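Local coordinates for protein beta-glucuronidase (PDB 6U7J) that probably hydrolyses beta-D-glucuronides, including estrogen conjugates, as a gut microbial glycoside hydrolase, releasing glucuronic acid and the free aglycone, at residues Phe30-Tyr35 and Asp67-Asp72; Val77-Lys82 and Val141-Ile146. All blocks are in the same frame, centred on the assembly; numbering follows the deposited sequence.

Contact 1. Residues Phe30-Tyr35 and Asp67-Asp72; sequences FKRDNY and DQELRD
Leu70 N gives a hydrogen bond of 3.1 Å to Asp67 OD2, the donor standing well above the carboxylate plane, while the other carboxylate oxygen, OD1, takes a weak bond from Glu69 N; Asp67 thus caps the N-terminal end of helix 68-71. On the far side of the contact, Arg32 NH2 stops 4.4 Å from Asp67 OD2, beyond salt-bridge range, though the opposite charges may still attract weakly. The same nitrogen makes a long salt bridge with Glu69 OE2, at 3.6 Å. Guanidinium and carboxylate planes are turned 59° against each other, and Glu69 CB lies over one guanidinium face, so Glu69 offers Arg32 both a charge and a methylene. With CG set between the backbone N and the carbonyl carbon (chi1 78°), Arg32 extends straight from CG to NE and sends its head group across to the first turn of the helix. A weak bond from Arg32 NH1 to Asp33 O may steady it slightly. Leu70 supplies the apolar half: its CD1 meets the edge of the Phe30 ring, 3.8 Å from CE1, and also lies 4.1 Å from Arg32 CD, where the side chains of Arg32 and Leu70 slide past each other in opposite directions. An apolar contact at buried Phe30 and Leu70 thus gives way to a long salt bridge at exposed Glu69. In the sugar binding domain of this family 2 glycoside hydrolase, the short helix rests on the end of strand 20-32, where Phe30 also packs on Ile53 and Met55 of strand 53-57 and Arg32 touches Val77 of strand 76-85; farther round the helix, Arg71 NH1 bonds to Glu520 O of the second subunit.

Contact 2. Residues Val77-Lys82 and Val141-Ile146; sequences VWYERK and VAVGNI
Val143, Tyr79 and Val141 bury the most surface here, and all three point to the same face of an antiparallel sheet. Val143 is opposite Val77 and Val141 opposite Tyr79, both as hydrogen-bonded pairs. Val77 N gives to Val143 O at 2.8 Å and Val77 O accepts from Val143 N; Tyr79 N gives to Val141 O, nearly straight at 174°, and Tyr79 O accepts from Val141 N. On the shared face, Val143 CB lies 3.8 Å from Val77 CG2. A chi1 of -72° sets the Tyr79 ring beside its own backbone N; the ring rises from the sheet with an edge turned to Val141 O, and Val143 CG2 comes obliquely to its CD2 and CE2 side, 3.7 Å from Tyr79 CD2. Tyr79 and Val141 themselves meet more loosely, CB to CB.

On the other face the middle pair, Trp78 and Ala142, is non-hydrogen-bonded, and side-chain chemistry takes over. Ala142 CB stands over the six-membered ring of Trp78, 3.6 Å from its centroid, a CH-pi contact made on the face. Val77 O, already bonded to Val143 N, also receives a C-H from Ala142 CA, 3.3 Å away. Ala142 is backbone hydrogen-bonded to Val106 of strand 104-109, and Trp78 to Lys31 of strand 20-32, so strands 76-85 and 135-144 are inner strands of the antiparallel sheet of the sugar binding domain.

Every side chain that touches here is apolar or aromatic, and all are buried. The chemistry implies that the backbone bonds define the antiparallel register, while the side chains probably add hydrophobic burial on both faces.

Contacts 1 and 2 have centres about 12 Å apart and share one sheet, in which strands 20-32 and 76-85 are neighbours. Lys31 O and Trp78 N lie 2.7 Å apart in a probable hydrogen bond, and a weaker one joins Asp33 OD1 to Trp78 NE1. Phe30 meets Tyr79 edge-to-face, with CE2 of each ring 3.6 Å apart, so the apolar cores are continuous. Contact 1 closes first along the chain, and helix 68-71 leads into strand 76-85. Both belong to the sugar binding domain of this family 2 glycoside hydrolase; catalysis is expected in the TIM barrel domain, as in relatives, so neither is evidently part of the active site.

Contact 1. Residues Phe30-Tyr35 and Asp67-Asp72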
loop_
_atom_site.group_PDB
_atom_site.type_symbol
_atom_site.label_atom_id
_atom_site.label_comp_id
_atom_site.label_asym_id
_atom_site.label_seq_id
_atom_site.Cartn_x
_atom_site.Cartn_y
_atom_site.Cartn_z
ATOM N N PHE B 30 20.279 -29.888 -2.466
ATOM C CA PHE B 30 20.688 -28.948 -1.433
ATOM C C PHE B 30 20.274 -29.461 -0.065
ATOM O O PHE B 30 19.185 -30.012 0.103
ATOM C CB PHE B 30 20.059 -27.577 -1.719
ATOM C CG PHE B 30 20.300 -26.524 -0.669
ATOM C CD1 PHE B 30 19.569 -26.509 0.519
ATOM C CD2 PHE B 30 21.189 -25.476 -0.928
ATOM C CE1 PHE B 30 19.771 -25.505 1.461
ATOM C CE2 PHE B 30 21.384 -24.465 -0.001
ATOM C CZ PHE B 30 20.674 -24.474 1.197
ATOM N N LYS B 31 21.135 -29.217 0.915
ATOM C CA LYS B 31 20.870 -29.553 2.299
ATOM C C LYS B 31 21.695 -28.616 3.166
ATOM O O LYS B 31 22.837 -28.294 2.822
ATOM C CB LYS B 31 21.238 -31.017 2.592
ATOM C CG LYS B 31 20.912 -31.465 3.998
ATOM C CD LYS B 31 20.828 -32.994 4.101
ATOM C CE LYS B 31 22.178 -33.635 3.963
ATOM N NZ LYS B 31 22.090 -35.100 4.264
ATOM N N ARG B 32 21.133 -28.191 4.290
ATOM C CA ARG B 32 21.894 -27.395 5.237
ATOM C C ARG B 32 22.421 -28.261 6.373
ATOM O O ARG B 32 21.896 -29.337 6.660
ATOM C CB ARG B 32 21.031 -26.257 5.790
ATOM C CG ARG B 32 20.063 -26.661 6.831
ATOM C CD ARG B 32 19.545 -25.438 7.588
ATOM N NE ARG B 32 18.234 -25.732 8.144
ATOM C CZ ARG B 32 18.009 -26.091 9.403
ATOM N NH1 ARG B 32 19.017 -26.179 10.255
ATOM N NH2 ARG B 32 16.765 -26.346 9.810
ATOM N N ASP B 33 23.483 -27.778 7.015
ATOM C CA ASP B 33 23.941 -28.375 8.267
ATOM C C ASP B 33 22.886 -28.214 9.357
ATOM O O ASP B 33 22.286 -27.142 9.505
ATOM C CB ASP B 33 25.234 -27.704 8.737
ATOM C CG ASP B 33 26.487 -28.267 8.065
ATOM O OD1 ASP B 33 26.398 -29.317 7.383
ATOM O OD2 ASP B 33 27.564 -27.646 8.229
ATOM N N ASN B 34 22.679 -29.275 10.149
ATOM C CA ASN B 34 21.834 -29.183 11.339
ATOM C C ASN B 34 22.619 -28.818 12.593
ATOM O O ASN B 34 22.013 -28.457 13.596
ATOM C CB ASN B 34 21.068 -30.496 11.581
ATOM C CG ASN B 34 20.181 -30.885 10.400
ATOM O OD1 ASN B 34 20.421 -31.888 9.732
ATOM N ND2 ASN B 34 19.159 -30.079 10.130
ATOM N N TYR B 35 23.943 -28.901 12.568
ATOM C CA TYR B 35 24.766 -28.304 13.610
ATOM C C TYR B 35 26.040 -27.825 12.934
ATOM O O TYR B 35 26.304 -28.159 11.777
ATOM C CB TYR B 35 25.043 -29.283 14.768
ATOM C CG TYR B 35 25.769 -30.550 14.353
ATOM C CD1 TYR B 35 27.154 -30.572 14.224
ATOM C CD2 TYR B 35 25.070 -31.721 14.091
ATOM C CE1 TYR B 35 27.822 -31.726 13.851
ATOM C CE2 TYR B 35 25.735 -32.886 13.709
ATOM C CZ TYR B 35 27.107 -32.880 13.597
ATOM O OH TYR B 35 27.773 -34.027 13.206
ATOM N N ASP B 67 10.842 -21.555 4.992
ATOM C CA ASP B 67 11.405 -22.001 6.254
ATOM C C ASP B 67 12.280 -20.912 6.865
ATOM O O ASP B 67 13.298 -20.530 6.279
ATOM C CB ASP B 67 12.227 -23.266 6.016
ATOM C CG ASP B 67 12.893 -23.735 7.256
ATOM O OD1 ASP B 67 12.257 -23.651 8.331
ATOM O OD2 ASP B 67 14.053 -24.167 7.161
ATOM N N GLN B 68 11.905 -20.436 8.051
ATOM C CA GLN B 68 12.699 -19.394 8.701
ATOM C C GLN B 68 14.102 -19.887 9.076
ATOM O O GLN B 68 15.073 -19.121 9.001
ATOM C CB GLN B 68 11.944 -18.886 9.928
ATOM C CG GLN B 68 12.736 -17.985 10.851
ATOM C CD GLN B 68 13.423 -18.760 11.963
ATOM O OE1 GLN B 68 12.867 -19.732 12.488
ATOM N NE2 GLN B 68 14.646 -18.342 12.321
ATOM N N GLU B 69 14.236 -21.156 9.465
ATOM C CA GLU B 69 15.543 -21.655 9.881
ATOM C C GLU B 69 16.548 -21.641 8.741
ATOM O O GLU B 69 17.737 -21.380 8.961
ATOM C CB GLU B 69 15.416 -23.060 10.461
ATOM C CG GLU B 69 14.869 -23.063 11.867
ATOM C CD GLU B 69 14.012 -24.268 12.144
ATOM O OE1 GLU B 69 12.766 -24.153 12.011
ATOM O OE2 GLU B 69 14.586 -25.324 12.493
ATOM N N LEU B 70 16.105 -21.916 7.518
ATOM C CA LEU B 70 17.022 -21.813 6.391
ATOM C C LEU B 70 17.324 -20.346 6.056
ATOM O O LEU B 70 18.482 -19.987 5.805
ATOM C CB LEU B 70 16.456 -22.561 5.187
ATOM C CG LEU B 70 17.386 -22.559 3.968
ATOM C CD1 LEU B 70 18.737 -23.164 4.322
ATOM C CD2 LEU B 70 16.760 -23.281 2.779
ATOM N N ARG B 71 16.308 -19.475 6.083
ATOM C CA ARG B 71 16.554 -18.051 5.838
ATOM C C ARG B 71 17.608 -17.489 6.790
ATOM O O ARG B 71 18.514 -16.764 6.359
ATOM C CB ARG B 71 15.247 -17.257 5.956
ATOM C CG ARG B 71 15.381 -15.744 5.617
ATOM C CD ARG B 71 14.170 -14.915 6.164
ATOM N NE ARG B 71 14.149 -14.881 7.628
ATOM C CZ ARG B 71 13.075 -14.643 8.396
ATOM N NH1 ARG B 71 11.881 -14.400 7.861
ATOM N NH2 ARG B 71 13.206 -14.651 9.721
ATOM N N ASP B 72 17.539 -17.845 8.071
ATOM C CA ASP B 72 18.407 -17.297 9.106
ATOM C C ASP B 72 19.617 -18.185 9.419
ATOM O O ASP B 72 20.274 -17.977 10.442
ATOM C CB ASP B 72 17.606 -17.074 10.387
ATOM C CG ASP B 72 16.432 -16.106 10.192
ATOM O OD1 ASP B 72 16.421 -15.323 9.208
ATOM O OD2 ASP B 72 15.523 -16.131 11.047
#

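Contact 2. Residues Val77-Lys82 and Val141-Ile146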
loop_
_atom_site.group_PDB
_atom_site.type_symbol
_atom_site.label_atom_id
_atom_site.label_comp_id
_atom_site.label_asym_id
_atom_site.label_seq_id
_atom_site.Cartn_x
_atom_site.Cartn_y
_atom_site.Cartn_z
ATOM N N VAL B 77 26.133 -24.882 4.151
ATOM C CA VAL B 77 25.142 -25.657 3.423
ATOM C C VAL B 77 25.860 -26.428 2.323
ATOM O O VAL B 77 27.024 -26.169 2.011
ATOM C CB VAL B 77 24.020 -24.775 2.834
ATOM C CG1 VAL B 77 23.343 -23.972 3.949
ATOM C CG2 VAL B 77 24.579 -23.826 1.750
ATOM N N TRP B 78 25.131 -27.361 1.711
ATOM C CA TRP B 78 25.698 -28.324 0.779
ATOM C C TRP B 78 24.866 -28.350 -0.494
ATOM O O TRP B 78 23.651 -28.582 -0.445
ATOM C CB TRP B 78 25.755 -29.716 1.422
ATOM C CG TRP B 78 26.724 -29.726 2.541
ATOM C CD1 TRP B 78 26.506 -29.320 3.826
ATOM C CD2 TRP B 78 28.099 -30.108 2.466
ATOM N NE1 TRP B 78 27.663 -29.434 4.564
ATOM C CE2 TRP B 78 28.657 -29.918 3.751
ATOM C CE3 TRP B 78 28.918 -30.583 1.434
ATOM C CZ2 TRP B 78 29.997 -30.205 4.036
ATOM C CZ3 TRP B 78 30.246 -30.874 1.721
ATOM C CH2 TRP B 78 30.769 -30.689 3.015
ATOM N N TYR B 79 25.515 -28.097 -1.620
ATOM C CA TYR B 79 24.920 -28.219 -2.939
ATOM C C TYR B 79 25.526 -29.417 -3.653
ATOM O O TYR B 79 26.706 -29.737 -3.460
ATOM C CB TYR B 79 25.201 -26.995 -3.800
ATOM C CG TYR B 79 24.488 -25.698 -3.468
ATOM C CD1 TYR B 79 23.500 -25.205 -4.312
ATOM C CD2 TYR B 79 24.843 -24.937 -2.358
ATOM C CE1 TYR B 79 22.858 -24.009 -4.051
ATOM C CE2 TYR B 79 24.208 -23.721 -2.093
ATOM C CZ TYR B 79 23.211 -23.273 -2.945
ATOM O OH TYR B 79 22.562 -22.078 -2.714
ATOM N N GLU B 80 24.748 -30.029 -4.541
ATOM C CA GLU B 80 25.285 -31.124 -5.334
ATOM C C GLU B 80 24.556 -31.221 -6.661
ATOM O O GLU B 80 23.339 -31.016 -6.720
ATOM C CB GLU B 80 25.159 -32.455 -4.589
ATOM C CG GLU B 80 25.717 -33.631 -5.333
ATOM C CD GLU B 80 25.893 -34.816 -4.413
ATOM O OE1 GLU B 80 26.990 -34.943 -3.828
ATOM O OE2 GLU B 80 24.920 -35.588 -4.241
ATOM N N ARG B 81 25.305 -31.533 -7.718
ATOM C CA ARG B 81 24.699 -31.921 -8.983
ATOM C C ARG B 81 25.669 -32.815 -9.746
ATOM O O ARG B 81 26.821 -33.006 -9.350
ATOM C CB ARG B 81 24.294 -30.697 -9.819
ATOM C CG ARG B 81 25.452 -29.930 -10.433
ATOM C CD ARG B 81 24.990 -29.062 -11.586
ATOM N NE ARG B 81 24.804 -29.852 -12.802
ATOM C CZ ARG B 81 24.143 -29.441 -13.879
ATOM N NH1 ARG B 81 23.575 -28.236 -13.918
ATOM N NH2 ARG B 81 24.039 -30.243 -14.918
ATOM N N LYS B 82 25.181 -33.371 -10.847
ATOM C CA LYS B 82 25.986 -34.181 -11.741
ATOM C C LYS B 82 26.242 -33.437 -13.050
ATOM O O LYS B 82 25.429 -32.611 -13.477
ATOM C CB LYS B 82 25.299 -35.526 -11.988
ATOM C CG LYS B 82 25.540 -36.468 -10.796
ATOM C CD LYS B 82 24.566 -37.620 -10.706
ATOM C CE LYS B 82 24.695 -38.329 -9.348
ATOM N NZ LYS B 82 24.105 -37.545 -8.210
ATOM N N VAL B 141 29.394 -28.952 -3.544
ATOM C CA VAL B 141 29.899 -27.633 -3.164
ATOM C C VAL B 141 29.395 -27.303 -1.768
ATOM O O VAL B 141 28.186 -27.131 -1.569
ATOM C CB VAL B 141 29.468 -26.541 -4.149
ATOM C CG1 VAL B 141 29.954 -25.185 -3.656
ATOM C CG2 VAL B 141 29.990 -26.835 -5.555
ATOM N N ALA B 142 30.307 -27.201 -0.805
ATOM C CA ALA B 142 29.968 -26.681 0.513
ATOM C C ALA B 142 30.075 -25.163 0.478
ATOM O O ALA B 142 31.070 -24.623 -0.018
ATOM C CB ALA B 142 30.884 -27.244 1.600
ATOM N N VAL B 143 29.049 -24.486 0.996
ATOM C CA VAL B 143 28.912 -23.030 0.943
ATOM C C VAL B 143 28.741 -22.532 2.375
ATOM O O VAL B 143 27.796 -22.936 3.064
ATOM C CB VAL B 143 27.715 -22.604 0.071
ATOM C CG1 VAL B 143 27.524 -21.071 0.073
ATOM C CG2 VAL B 143 27.864 -23.125 -1.364
ATOM N N GLY B 144 29.643 -21.666 2.822
ATOM C CA GLY B 144 29.627 -21.161 4.191
ATOM C C GLY B 144 29.448 -19.655 4.217
ATOM O O GLY B 144 30.021 -18.943 3.388
ATOM N N ASN B 145 28.668 -19.169 5.187
ATOM C CA ASN B 145 28.299 -17.752 5.218
ATOM C C ASN B 145 28.862 -16.984 6.412
ATOM O O ASN B 145 28.453 -15.837 6.648
ATOM C CB ASN B 145 26.778 -17.599 5.179
ATOM C CG ASN B 145 26.096 -18.141 6.417
ATOM O OD1 ASN B 145 26.715 -18.337 7.464
ATOM N ND2 ASN B 145 24.797 -18.390 6.300
ATOM N N ILE B 146 29.760 -17.576 7.170
ATOM C CA ILE B 146 30.267 -16.939 8.378
ATOM C C ILE B 146 31.297 -15.879 8.013
ATOM O O ILE B 146 32.161 -16.089 7.153
ATOM C CB ILE B 146 30.841 -18.005 9.322
ATOM C CG1 ILE B 146 29.681 -18.832 9.870
ATOM C CG2 ILE B 146 31.645 -17.364 10.450
ATOM C CD1 ILE B 146 30.100 -20.029 10.628
#